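PDB 4EZB: phosphogluconate dehydrogenase NAD-binding putative C-terminal domain-containing protein, which is of unknown function but may be an oxidoreductase, with a Rossmann-type domain joined to an all-helical domain. Local coordinates for residues Leu94-Gly97 / Ala98-Lys101; Pro109-Ser112 / Asp113-Phe117; Ile160-Gly164 / Arg165-Glu169; Ser214-Arg218 / Ala219-Glu223; Asp240-Asp243 / Tyr244-Arg248. All blocks are in the same frame, centred on the assembly; numbering follows the deposited sequence.

Interaction 1: Leu94-Gly97 / Ala98-Lys101; sequences LVVG and AATK
Val96 and Ala99 face each other across a 3-10 turn that carries the chain from strand 90-93 of the Rossmann-type sheet into helix 100-107. The methyl of Ala99 lies alongside one branch of Val96, with Val96 CG2 to Ala99 CB at 3.8 Å. It also leans on the carbonyl that closes the turn, Ala99 CB being 3.5 Å from Val96 O. A chi1 of -69° sets CG2 of Val96 between its backbone N and its carbonyl carbon, which brings that branch, rather than CG1, against Ala99. Val95 holds nearly the same torsion, but its CA-CB bond heads toward residues 98-101 whereas that of Val96 runs off to one side. Even so, CG2 of Val95 stays at 4.2 Å from Ala99 CB. The side chain of Val95 also touches the putative dinucleotide-binding glycine pattern, and the backbone N of Val95 donates to Asn121 OD1.

The backbone evidence for the turn is the bond from Ala99 N to Val96 O, 2.7 Å long and noticeably bent, at 142°. One residue further on, Thr100 N reaches Gly97 O at 3.1 Å along a much straighter line. Thr100 adds a second donor to the same oxygen, since its hydroxyl sits beside its own backbone N. Its side chain is buried against Thr127 and Ala131 of helix 125-136. Both donors arrive from one face of the Gly97 carbonyl, and Thr100 OG1, 2.8 Å from Gly97 O, lies nearer to the carbonyl plane than Thr100 N.

Interaction 2: Pro109-Ser112 / Asp113-Phe117; sequences PHLS and DEAVF
Leu111 and Phe117 make the apolar half of this local contact, and Ser112 makes the polar half. CD2 of Leu111 ends 3.7 Å from Phe117 CB, the two side chains crossing at about a right angle. The touch is thus at the root of the aromatic side chain, and the same methyl stands obliquely to the ring. With chi1 at -173°, CG of Phe117 is directed opposite its backbone N and the ring extends away from the turn. Ala115 CB lies farther from the leucine, 4.4 Å from Leu111 CG.

Ser112 is used twice. Its OG accepts from Glu114 N at 3.0 Å, and the N-H points almost straight at it (167°), which makes an ST turn. Its carbonyl accepts from Ala115 N at 3.1 Å, with the donor well above the carbonyl plane. The amides of Glu114 and Ala115 are thereby both held by Ser112, which fixes the bend.

Around this first shell, Ile135 of helix 125-136 touches both Leu111 and Phe117, while Val91 and Ser93 of strand 90-93 lie against Phe117. Backbone bonds from Ala115 and Phe117 to Ser141, and from Val116 to Asp89 and Val91, seat the chain between neighbouring strands. At the centre is a type I beta turn, Ser112 to Ala115, flanked by Leu111 and Phe117, in the helix-to-strand connection that delivers strand 116-119 into the parallel part of a Rossmann-type sheet.

Interaction 3: Ile160-Gly164 / Arg165-Glu169; sequences ILVAG and RRAVE
Val162 and Ala167 supply the apolar contact between the end of strand 159-163 and the start of helix 167-175. Val162 CG2 is 4.2 Å from Ala167 CB, and Ala167 CB lies closer still to the backbone of the bend, 3.4 Å from Gly164 O.

Backbone bonding centres on Gly164 O. Ala167 N donates to it at 3.1 Å from well above the carbonyl plane, closing a type I turn. A water also donates to Gly164 O at 2.8 Å and accepts from Val168 N, so it links the turn to a helical amide. Gly164 itself has phi 149° and psi 170°, angles at which a CB would jam against the preceding carbonyl oxygen.

Charge pairing lies within residues 165-169. Arg166, at the N-cap position, grips Glu169 side-on: NE meets OE1 at 2.9 Å and NH2 meets OE2 at 2.7 Å, both within 9° of the guanidinium plane. NH1 donates to Ser141 OG and Glu114 O.

With all three guanidinium nitrogens engaged, Arg166 is held against rotation, and Glu169 probably helps balance its charge while Arg166 ties the beta-alpha-beta unit of strand 159-163, helix 167-175 and strand 180-185 to Ser141 and to the turn at Glu114.

Interaction 4: Ser214-Arg218 / Ala219-Glu223; sequences SSAER and AGVTE
Gly220, with a positive phi (65°), ends helix 190-218 in a Schellman motif: Val221 N donates back to Ala216 O at 2.9 Å and Gly220 N to Glu217 O at 3.1 Å. The first of these bonds is nearly straight, whereas the second meets its carbonyl from far above the plane. Ala219 N still makes the last ordinary helical bond, to Ser215 O.

Past the glycine the chain turns into helix 222-232, and the side chains close over the junction. CG2 of Val221 comes back over Ala216, 4.1 Å from Ala216 CB. That same alanine methyl, Ala216 CB, lies 3.8 Å from Thr222 CA, so it sits between the two helix ends.

Glu217 and Thr222 carry the polar contact. The glutamate leaves the backbone with CG opposite its N (chi1 -178°), then folds at chi2 (73°), which returns its carboxylate to the start of the next helix. There Thr222 OG1 donates to Glu217 OE1 at a modelled 2.5 Å, so short that the exact length is doubtful. A water donates to the same OE1 at 3.2 Å and accepts from Thr222 N, making a second, longer link.

Glu217 also packs on Val306, Pro307 and Ala310 of helix 301-312. Across the dimer, Arg218 NE bonds Phe270 O and Ala219 O bonds Gln190 NE2, both of the second subunit. The Glu217 carboxylate is thus joined to the first turn of helix 222-232 by the Thr222 hydroxyl and, through the water, by Thr222 N; that helix end would probably help stabilise its negative charge.

Interaction 5: Asp240-Asp243 / Tyr244-Arg248; sequences DVAD and YYLSR
Tyr245 reaches back over Val241 one turn earlier in helix 238-268. Its CB lies 3.4 Å from Val241 O, the carbonyl that its own backbone N bonds at 2.9 Å. With chi1 at -78° CG is placed beside that N, and the ring starts out along the same carbonyl. CD2 comes next, 3.3 Å from Val241 O, which sits at the ring edge and in its plane. CD2 also meets the valine side chain, at 3.9 Å from Val241 CG1. Beyond CD2 the ring leaves residues 240-243, and Tyr245 packs on Ile202 of helix 190-218, on Arg256, and on Thr232 of the second subunit. One face of the ring is taken by Tyr244, whose CD1 stands 3.5 Å above the plane over the centre. Tyr244 thus presents its edge, with Tyr245 CG lying in the plane of its ring.

Leu246 makes the same step back to Ala242: its CB is 3.1 Å from Ala242 O, and both side chains touch Tyr302 of helix 301-312. Asp243 OD1 accepts from Tyr302 N. Ser247 OG donates to Tyr244 O at 2.8 Å, and Arg248 N adds a second donor on the same face of that carbonyl.

The ring of Tyr245 is thus fixed within its own helix, by Val241 O at its edge and Tyr244 on one face, while its packing on Ile202, with Leu246 and Ala242 on Tyr302, joins the helix to its neighbours.

In the fold
Along the chain the five contacts follow in series, from interaction 1 to interaction 5. Interactions 1, 2 and 3 lie around the mixed eight-stranded sheet of the Rossmann-type domain, their centres 16 to 20 Å apart. Only interactions 2 and 3 touch, through Arg166 and residues 114-116. Interactions 4 and 5 lie on the opposite side of the chain's centre, in the helical part, with centres about 17 Å apart. Helix 190-218 starts beside the sheet and ends at interaction 4, while its side packs on interaction 5. Helix 301-312 also touches both. The centres of interactions 2 and 4 are about 59 Å apart, a spread that fits an elongated two-part subunit whose helical part contacts the second subunit.

Interaction 1: Leu94-Gly97 / Ala98-Lys101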
loop_
_atom_site.group_PDB
_atom_site.type_symbol
_atom_site.label_atom_id
_atom_site.label_comp_id
_atom_site.label_asym_id
_atom_site.label_seq_id
_atom_site.Cartn_x
_atom_site.Cartn_y
_atom_site.Cartn_z
ATOM N N LEU A 94 -11.360 22.607 -21.726
ATOM C CA LEU A 94 -11.916 22.179 -20.434
ATOM C C LEU A 94 -13.389 21.885 -20.685
ATOM O O LEU A 94 -14.223 22.789 -20.723
ATOM C CB LEU A 94 -11.775 23.268 -19.384
ATOM C CG LEU A 94 -10.393 23.537 -18.785
ATOM C CD1 LEU A 94 -10.180 25.032 -18.536
ATOM C CD2 LEU A 94 -10.239 22.736 -17.489
ATOM N N VAL A 95 -13.692 20.621 -20.929
ATOM C CA VAL A 95 -15.047 20.212 -21.280
ATOM C C VAL A 95 -15.357 18.972 -20.455
ATOM O O VAL A 95 -14.494 18.497 -19.685
ATOM C CB VAL A 95 -15.214 19.965 -22.802
ATOM C CG1 VAL A 95 -15.147 21.277 -23.569
ATOM C CG2 VAL A 95 -14.188 18.969 -23.346
ATOM N N VAL A 96 -16.571 18.440 -20.579
ATOM C CA VAL A 96 -16.864 17.213 -19.858
ATOM C C VAL A 96 -15.999 16.125 -20.470
ATOM O O VAL A 96 -15.836 16.058 -21.699
ATOM C CB VAL A 96 -18.353 16.819 -19.899
ATOM C CG1 VAL A 96 -19.187 17.804 -19.075
ATOM C CG2 VAL A 96 -18.859 16.710 -21.340
ATOM N N GLY A 97 -15.427 15.300 -19.601
ATOM C CA GLY A 97 -14.596 14.187 -20.008
ATOM C C GLY A 97 -15.076 13.526 -21.285
ATOM O O GLY A 97 -14.290 13.366 -22.229
ATOM N N ALA A 98 -16.368 13.181 -21.322
ATOM C CA ALA A 98 -16.948 12.460 -22.448
ATOM C C ALA A 98 -16.726 13.189 -23.765
ATOM O O ALA A 98 -16.538 12.546 -24.786
ATOM C CB ALA A 98 -18.440 12.215 -22.231
ATOM N N ALA A 99 -16.734 14.522 -23.738
ATOM C CA ALA A 99 -16.658 15.309 -24.971
ATOM C C ALA A 99 -15.235 15.538 -25.520
ATOM O O ALA A 99 -15.079 16.115 -26.597
ATOM C CB ALA A 99 -17.394 16.635 -24.802
ATOM N N THR A 100 -14.215 15.076 -24.796
ATOM C CA THR A 100 -12.807 15.348 -25.142
ATOM C C THR A 100 -12.443 15.245 -26.650
ATOM O O THR A 100 -11.965 16.209 -27.258
ATOM C CB THR A 100 -11.842 14.506 -24.268
ATOM O OG1 THR A 100 -12.010 14.870 -22.894
ATOM C CG2 THR A 100 -10.388 14.773 -24.629
ATOM N N LYS A 101 -12.672 14.077 -27.226
ATOM C CA LYS A 101 -12.310 13.766 -28.624
ATOM C C LYS A 101 -13.101 14.613 -29.607
ATOM O O LYS A 101 -12.526 15.264 -30.496
ATOM C CB LYS A 101 -12.536 12.274 -28.918
ATOM C CG LYS A 101 -11.565 11.329 -28.211
ATOM C CD LYS A 101 -11.845 9.859 -28.539
ATOM C CE LYS A 101 -13.018 9.308 -27.736
ATOM N NZ LYS A 101 -13.418 7.929 -28.137
#

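Interaction 2: Pro109-Ser112 / Asp113-Phe117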
loop_
_atom_site.group_PDB
_atom_site.type_symbol
_atom_site.label_atom_id
_atom_site.label_comp_id
_atom_site.label_asym_id
_atom_site.label_seq_id
_atom_site.Cartn_x
_atom_site.Cartn_y
_atom_site.Cartn_z
ATOM N N PRO A 109 -9.495 21.665 -37.503
ATOM C CA PRO A 109 -9.361 22.422 -38.760
ATOM C C PRO A 109 -9.142 23.902 -38.550
ATOM O O PRO A 109 -8.682 24.568 -39.464
ATOM C CB PRO A 109 -10.713 22.211 -39.461
ATOM C CG PRO A 109 -11.391 21.099 -38.708
ATOM C CD PRO A 109 -10.889 21.226 -37.302
ATOM N N HIS A 110 -9.431 24.422 -37.366
ATOM C CA HIS A 110 -9.436 25.874 -37.194
ATOM C C HIS A 110 -8.178 26.457 -36.597
ATOM O O HIS A 110 -7.965 27.668 -36.648
ATOM C CB HIS A 110 -10.668 26.328 -36.413
ATOM C CG HIS A 110 -11.940 25.922 -37.070
ATOM N ND1 HIS A 110 -12.806 25.008 -36.511
ATOM C CD2 HIS A 110 -12.455 26.245 -38.277
ATOM C CE1 HIS A 110 -13.825 24.818 -37.328
ATOM N NE2 HIS A 110 -13.634 25.556 -38.406
ATOM N N LEU A 111 -7.345 25.593 -36.042
ATOM C CA LEU A 111 -6.094 26.029 -35.456
ATOM C C LEU A 111 -5.141 26.482 -36.538
ATOM O O LEU A 111 -5.039 25.850 -37.589
ATOM C CB LEU A 111 -5.465 24.888 -34.633
ATOM C CG LEU A 111 -5.881 24.682 -33.168
ATOM C CD1 LEU A 111 -7.378 24.616 -33.036
ATOM C CD2 LEU A 111 -5.309 23.382 -32.639
ATOM N N SER A 112 -4.454 27.586 -36.275
ATOM C CA SER A 112 -3.306 27.992 -37.070
ATOM C C SER A 112 -2.148 27.040 -36.826
ATOM O O SER A 112 -2.101 26.364 -35.793
ATOM C CB SER A 112 -2.868 29.392 -36.669
ATOM O OG SER A 112 -1.455 29.487 -36.750
ATOM N N ASP A 113 -1.188 27.012 -37.746
ATOM C CA ASP A 113 -0.053 26.101 -37.592
ATOM C C ASP A 113 0.973 26.499 -36.519
ATOM O O ASP A 113 1.874 25.723 -36.209
ATOM C CB ASP A 113 0.625 25.788 -38.937
ATOM C CG ASP A 113 1.214 27.012 -39.604
ATOM O OD1 ASP A 113 0.504 28.037 -39.722
ATOM O OD2 ASP A 113 2.387 26.935 -40.033
ATOM N N GLU A 114 0.842 27.688 -35.944
ATOM C CA GLU A 114 1.673 28.017 -34.789
ATOM C C GLU A 114 0.967 27.698 -33.461
ATOM O O GLU A 114 1.614 27.580 -32.414
ATOM C CB GLU A 114 2.148 29.475 -34.851
ATOM C CG GLU A 114 3.483 29.634 -35.574
ATOM C CD GLU A 114 3.639 30.949 -36.331
ATOM O OE1 GLU A 114 2.619 31.539 -36.757
ATOM O OE2 GLU A 114 4.798 31.386 -36.519
ATOM N N ALA A 115 -0.350 27.522 -33.518
ATOM C CA ALA A 115 -1.157 27.424 -32.304
ATOM C C ALA A 115 -0.934 26.116 -31.538
ATOM O O ALA A 115 -0.649 25.082 -32.130
ATOM C CB ALA A 115 -2.625 27.587 -32.639
ATOM N N VAL A 116 -1.075 26.187 -30.219
ATOM C CA VAL A 116 -1.004 25.009 -29.362
ATOM C C VAL A 116 -2.379 24.751 -28.712
ATOM O O VAL A 116 -2.951 25.645 -28.107
ATOM C CB VAL A 116 0.098 25.170 -28.286
ATOM C CG1 VAL A 116 0.200 23.911 -27.442
ATOM C CG2 VAL A 116 1.451 25.478 -28.925
ATOM N N PHE A 117 -2.918 23.551 -28.907
ATOM C CA PHE A 117 -4.124 23.067 -28.233
ATOM C C PHE A 117 -3.642 22.319 -26.996
ATOM O O PHE A 117 -2.878 21.340 -27.127
ATOM C CB PHE A 117 -4.821 22.098 -29.183
ATOM C CG PHE A 117 -6.178 21.621 -28.718
ATOM C CD1 PHE A 117 -7.332 22.334 -29.050
ATOM C CD2 PHE A 117 -6.300 20.431 -28.005
ATOM C CE1 PHE A 117 -8.596 21.875 -28.660
ATOM C CE2 PHE A 117 -7.544 19.960 -27.611
ATOM C CZ PHE A 117 -8.701 20.688 -27.942
#

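Interaction 3: Ile160-Gly164 / Arg165-Glu169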
loop_
_atom_site.group_PDB
_atom_site.type_symbol
_atom_site.label_atom_id
_atom_site.label_comp_id
_atom_site.label_asym_id
_atom_site.label_seq_id
_atom_site.Cartn_x
_atom_site.Cartn_y
_atom_site.Cartn_z
ATOM N N ILE A 160 -0.719 22.674 -13.013
ATOM C CA ILE A 160 -0.969 21.906 -14.240
ATOM C C ILE A 160 0.327 21.225 -14.681
ATOM O O ILE A 160 1.377 21.852 -14.704
ATOM C CB ILE A 160 -1.562 22.804 -15.349
ATOM C CG1 ILE A 160 -2.966 23.253 -14.937
ATOM C CG2 ILE A 160 -1.614 22.064 -16.684
ATOM C CD1 ILE A 160 -3.581 24.375 -15.760
ATOM N N LEU A 161 0.259 19.921 -14.968
ATOM C CA LEU A 161 1.352 19.239 -15.641
ATOM C C LEU A 161 1.091 19.210 -17.152
ATOM O O LEU A 161 -0.045 18.986 -17.581
ATOM C CB LEU A 161 1.508 17.825 -15.087
ATOM C CG LEU A 161 1.825 17.706 -13.564
ATOM C CD1 LEU A 161 2.131 16.267 -13.160
ATOM C CD2 LEU A 161 2.966 18.624 -13.120
ATOM N N VAL A 162 2.135 19.432 -17.942
ATOM C CA VAL A 162 2.051 19.359 -19.415
ATOM C C VAL A 162 3.140 18.451 -20.022
ATOM O O VAL A 162 4.253 18.326 -19.486
ATOM C CB VAL A 162 2.020 20.771 -20.062
ATOM C CG1 VAL A 162 0.670 21.430 -19.821
ATOM C CG2 VAL A 162 3.117 21.670 -19.492
ATOM N N ALA A 163 2.814 17.786 -21.125
ATOM C CA ALA A 163 3.764 16.924 -21.819
ATOM C C ALA A 163 3.565 17.066 -23.326
ATOM O O ALA A 163 2.428 17.106 -23.795
ATOM C CB ALA A 163 3.523 15.475 -21.422
ATOM N N GLY A 164 4.659 17.075 -24.082
ATOM C CA GLY A 164 4.573 17.125 -25.554
ATOM C C GLY A 164 5.768 17.854 -26.124
ATOM O O GLY A 164 6.551 18.452 -25.368
ATOM N N ARG A 165 5.927 17.786 -27.449
ATOM C CA ARG A 165 7.004 18.490 -28.136
ATOM C C ARG A 165 7.128 19.915 -27.569
ATOM O O ARG A 165 8.204 20.311 -27.118
ATOM C CB ARG A 165 6.750 18.511 -29.652
ATOM C CG ARG A 165 7.971 18.261 -30.523
ATOM C CD ARG A 165 7.789 18.755 -31.961
ATOM N NE ARG A 165 6.650 18.145 -32.666
ATOM C CZ ARG A 165 6.742 17.293 -33.692
ATOM N NH1 ARG A 165 5.635 16.805 -34.251
ATOM N NH2 ARG A 165 7.927 16.922 -34.166
ATOM N N ARG A 166 6.005 20.641 -27.509
ATOM C CA ARG A 166 6.003 22.060 -27.110
ATOM C C ARG A 166 5.619 22.362 -25.656
ATOM O O ARG A 166 5.381 23.516 -25.295
ATOM C CB ARG A 166 5.171 22.884 -28.102
ATOM C CG ARG A 166 5.734 22.776 -29.523
ATOM C CD ARG A 166 4.848 23.436 -30.571
ATOM N NE ARG A 166 4.873 24.889 -30.463
ATOM C CZ ARG A 166 4.116 25.722 -31.180
ATOM N NH1 ARG A 166 3.258 25.261 -32.097
ATOM N NH2 ARG A 166 4.211 27.026 -30.963
ATOM N N ALA A 167 5.606 21.338 -24.818
ATOM C CA ALA A 167 5.284 21.508 -23.394
ATOM C C ALA A 167 6.186 22.518 -22.674
ATOM O O ALA A 167 5.697 23.346 -21.909
ATOM C CB ALA A 167 5.326 20.164 -22.671
ATOM N N VAL A 168 7.497 22.451 -22.904
ATOM C CA VAL A 168 8.422 23.396 -22.240
ATOM C C VAL A 168 8.033 24.795 -22.693
ATOM O O VAL A 168 7.803 25.673 -21.867
ATOM C CB VAL A 168 9.898 23.084 -22.564
ATOM C CG1 VAL A 168 10.811 24.255 -22.234
ATOM C CG2 VAL A 168 10.318 21.809 -21.845
ATOM N N GLU A 169 7.907 24.959 -24.014
ATOM C CA GLU A 169 7.506 26.208 -24.626
ATOM C C GLU A 169 6.197 26.791 -24.097
ATOM O O GLU A 169 6.161 27.976 -23.774
ATOM C CB GLU A 169 7.477 26.079 -26.155
ATOM C CG GLU A 169 6.880 27.288 -26.845
ATOM C CD GLU A 169 6.488 27.006 -28.272
ATOM O OE1 GLU A 169 6.968 26.009 -28.872
ATOM O OE2 GLU A 169 5.683 27.793 -28.795
HETATM O O HOH W 1 8.645 19.966 -24.366
#

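Interaction 4: Ser214-Arg218 / Ala219-Glu223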
loop_
_atom_site.group_PDB
_atom_site.type_symbol
_atom_site.label_atom_id
_atom_site.label_comp_id
_atom_site.label_asym_id
_atom_site.label_seq_id
_atom_site.Cartn_x
_atom_site.Cartn_y
_atom_site.Cartn_z
ATOM N N SER A 214 -8.585 -2.259 10.278
ATOM C CA SER A 214 -9.877 -2.819 10.624
ATOM C C SER A 214 -9.771 -4.314 10.962
ATOM O O SER A 214 -10.589 -4.850 11.714
ATOM C CB SER A 214 -10.872 -2.573 9.493
ATOM O OG SER A 214 -10.475 -3.264 8.343
ATOM N N SER A 215 -8.762 -4.965 10.389
ATOM C CA SER A 215 -8.385 -6.337 10.699
ATOM C C SER A 215 -7.871 -6.389 12.116
ATOM O O SER A 215 -8.380 -7.145 12.964
ATOM C CB SER A 215 -7.239 -6.762 9.780
ATOM O OG SER A 215 -7.738 -7.239 8.554
ATOM N N ALA A 216 -6.842 -5.578 12.343
ATOM C CA ALA A 216 -6.233 -5.419 13.637
ATOM C C ALA A 216 -7.272 -5.172 14.703
ATOM O O ALA A 216 -7.181 -5.709 15.835
ATOM C CB ALA A 216 -5.238 -4.274 13.604
ATOM N N GLU A 217 -8.242 -4.334 14.365
ATOM C CA GLU A 217 -9.273 -3.948 15.323
ATOM C C GLU A 217 -10.196 -5.107 15.663
ATOM O O GLU A 217 -10.581 -5.275 16.807
ATOM C CB GLU A 217 -10.091 -2.774 14.789
ATOM C CG GLU A 217 -11.161 -2.285 15.757
ATOM C CD GLU A 217 -10.608 -1.511 16.947
ATOM O OE1 GLU A 217 -9.408 -1.153 16.968
ATOM O OE2 GLU A 217 -11.391 -1.250 17.872
ATOM N N ARG A 218 -10.548 -5.907 14.661
ATOM C CA ARG A 218 -11.331 -7.107 14.895
ATOM C C ARG A 218 -10.524 -8.087 15.721
ATOM O O ARG A 218 -11.097 -8.868 16.488
ATOM C CB ARG A 218 -11.755 -7.773 13.581
ATOM C CG ARG A 218 -12.869 -7.040 12.844
ATOM C CD ARG A 218 -13.526 -7.910 11.778
ATOM N NE ARG A 218 -14.238 -9.048 12.360
ATOM C CZ ARG A 218 -15.325 -8.955 13.136
ATOM N NH1 ARG A 218 -15.854 -7.769 13.430
ATOM N NH2 ARG A 218 -15.895 -10.058 13.622
ATOM N N ALA A 219 -9.197 -8.049 15.565
ATOM C CA ALA A 219 -8.335 -8.892 16.371
ATOM C C ALA A 219 -7.917 -8.256 17.726
ATOM O O ALA A 219 -7.183 -8.869 18.489
ATOM C CB ALA A 219 -7.113 -9.309 15.562
ATOM N N GLY A 220 -8.361 -7.032 18.009
ATOM C CA GLY A 220 -7.960 -6.315 19.232
ATOM C C GLY A 220 -6.491 -5.922 19.406
ATOM O O GLY A 220 -6.025 -5.812 20.528
ATOM N N VAL A 221 -5.765 -5.693 18.310
ATOM C CA VAL A 221 -4.327 -5.353 18.351
ATOM C C VAL A 221 -3.978 -4.084 17.539
ATOM O O VAL A 221 -2.884 -3.975 16.992
ATOM C CB VAL A 221 -3.432 -6.536 17.845
ATOM C CG1 VAL A 221 -3.558 -7.770 18.731
ATOM C CG2 VAL A 221 -3.710 -6.867 16.379
ATOM N N THR A 222 -4.911 -3.130 17.467
ATOM C CA THR A 222 -4.767 -1.948 16.597
ATOM C C THR A 222 -3.554 -1.098 16.924
ATOM O O THR A 222 -2.756 -0.797 16.031
ATOM C CB THR A 222 -6.029 -1.067 16.611
ATOM O OG1 THR A 222 -7.147 -1.877 16.254
ATOM C CG2 THR A 222 -5.907 0.066 15.586
ATOM N N GLU A 223 -3.432 -0.725 18.201
ATOM C CA GLU A 223 -2.320 0.081 18.697
ATOM C C GLU A 223 -1.010 -0.624 18.505
ATOM O O GLU A 223 0.008 0.017 18.197
ATOM C CB GLU A 223 -2.499 0.448 20.185
ATOM C CG GLU A 223 -3.597 1.470 20.457
ATOM C CD GLU A 223 -3.462 2.732 19.615
ATOM O OE1 GLU A 223 -2.330 3.247 19.483
ATOM O OE2 GLU A 223 -4.483 3.209 19.078
HETATM O O HOH W 2 -7.807 -3.012 19.032
#

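Interaction 5: Asp240-Asp243 / Tyr244-Arg248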
loop_
_atom_site.group_PDB
_atom_site.type_symbol
_atom_site.label_atom_id
_atom_site.label_comp_id
_atom_site.label_asym_id
_atom_site.label_seq_id
_atom_site.Cartn_x
_atom_site.Cartn_y
_atom_site.Cartn_z
ATOM N N ASP A 240 -0.986 10.035 12.636
ATOM C CA ASP A 240 -1.326 11.192 11.797
ATOM C C ASP A 240 -1.683 10.757 10.384
ATOM O O ASP A 240 -2.644 11.247 9.811
ATOM C CB ASP A 240 -0.172 12.181 11.718
ATOM C CG ASP A 240 0.123 12.854 13.045
ATOM O OD1 ASP A 240 -0.707 12.799 13.985
ATOM O OD2 ASP A 240 1.210 13.451 13.145
ATOM N N VAL A 241 -0.929 9.828 9.815
ATOM C CA VAL A 241 -1.282 9.328 8.481
ATOM C C VAL A 241 -2.655 8.671 8.433
ATOM O O VAL A 241 -3.424 8.875 7.480
ATOM C CB VAL A 241 -0.192 8.382 7.913
ATOM C CG1 VAL A 241 -0.660 7.712 6.611
ATOM C CG2 VAL A 241 1.106 9.159 7.703
ATOM N N ALA A 242 -2.953 7.863 9.439
ATOM C CA ALA A 242 -4.237 7.139 9.486
ATOM C C ALA A 242 -5.396 8.075 9.788
ATOM O O ALA A 242 -6.467 7.911 9.230
ATOM C CB ALA A 242 -4.191 6.002 10.507
ATOM N N ASP A 243 -5.174 9.037 10.689
ATOM C CA ASP A 243 -6.134 10.102 10.959
ATOM C C ASP A 243 -6.460 10.792 9.638
ATOM O O ASP A 243 -7.610 10.789 9.196
ATOM C CB ASP A 243 -5.553 11.122 11.950
ATOM C CG ASP A 243 -5.667 10.668 13.402
ATOM O OD1 ASP A 243 -6.477 9.754 13.681
ATOM O OD2 ASP A 243 -4.943 11.233 14.264
ATOM N N TYR A 244 -5.421 11.323 8.990
ATOM C CA TYR A 244 -5.587 12.113 7.783
ATOM C C TYR A 244 -6.282 11.369 6.647
ATOM O O TYR A 244 -7.231 11.896 6.066
ATOM C CB TYR A 244 -4.243 12.686 7.299
ATOM C CG TYR A 244 -4.381 13.589 6.085
ATOM C CD1 TYR A 244 -4.443 13.050 4.789
ATOM C CD2 TYR A 244 -4.493 14.978 6.228
ATOM C CE1 TYR A 244 -4.587 13.869 3.674
ATOM C CE2 TYR A 244 -4.627 15.805 5.114
ATOM C CZ TYR A 244 -4.675 15.242 3.842
ATOM O OH TYR A 244 -4.823 16.041 2.726
ATOM N N TYR A 245 -5.787 10.180 6.302
ATOM C CA TYR A 245 -6.276 9.444 5.118
ATOM C C TYR A 245 -7.605 8.708 5.291
ATOM O O TYR A 245 -8.356 8.522 4.319
ATOM C CB TYR A 245 -5.180 8.516 4.561
ATOM C CG TYR A 245 -4.194 9.341 3.762
ATOM C CD1 TYR A 245 -4.493 9.729 2.449
ATOM C CD2 TYR A 245 -3.021 9.806 4.334
ATOM C CE1 TYR A 245 -3.630 10.524 1.721
ATOM C CE2 TYR A 245 -2.149 10.614 3.616
ATOM C CZ TYR A 245 -2.449 10.971 2.310
ATOM O OH TYR A 245 -1.586 11.780 1.589
ATOM N N LEU A 246 -7.884 8.251 6.506
ATOM C CA LEU A 246 -9.173 7.673 6.786
ATOM C C LEU A 246 -10.243 8.775 6.774
ATOM O O LEU A 246 -11.365 8.527 6.356
ATOM C CB LEU A 246 -9.146 6.943 8.133
ATOM C CG LEU A 246 -8.966 5.415 8.200
ATOM C CD1 LEU A 246 -8.330 4.785 6.976
ATOM C CD2 LEU A 246 -8.199 5.025 9.454
ATOM N N SER A 247 -9.905 9.996 7.196
ATOM C CA SER A 247 -10.888 11.087 7.137
ATOM C C SER A 247 -11.149 11.492 5.688
ATOM O O SER A 247 -12.253 11.908 5.339
ATOM C CB SER A 247 -10.454 12.279 7.971
ATOM O OG SER A 247 -9.477 12.996 7.273
ATOM N N ARG A 248 -10.137 11.328 4.845
ATOM C CA ARG A 248 -10.284 11.462 3.414
ATOM C C ARG A 248 -11.248 10.405 2.836
ATOM O O ARG A 248 -12.083 10.726 1.984
ATOM C CB ARG A 248 -8.902 11.353 2.748
ATOM C CG ARG A 248 -8.539 12.527 1.861
ATOM C CD ARG A 248 -8.307 13.834 2.615
ATOM N NE ARG A 248 -8.766 14.964 1.800
ATOM C CZ ARG A 248 -8.088 15.506 0.786
ATOM N NH1 ARG A 248 -6.881 15.049 0.449
ATOM N NH2 ARG A 248 -8.617 16.519 0.105
#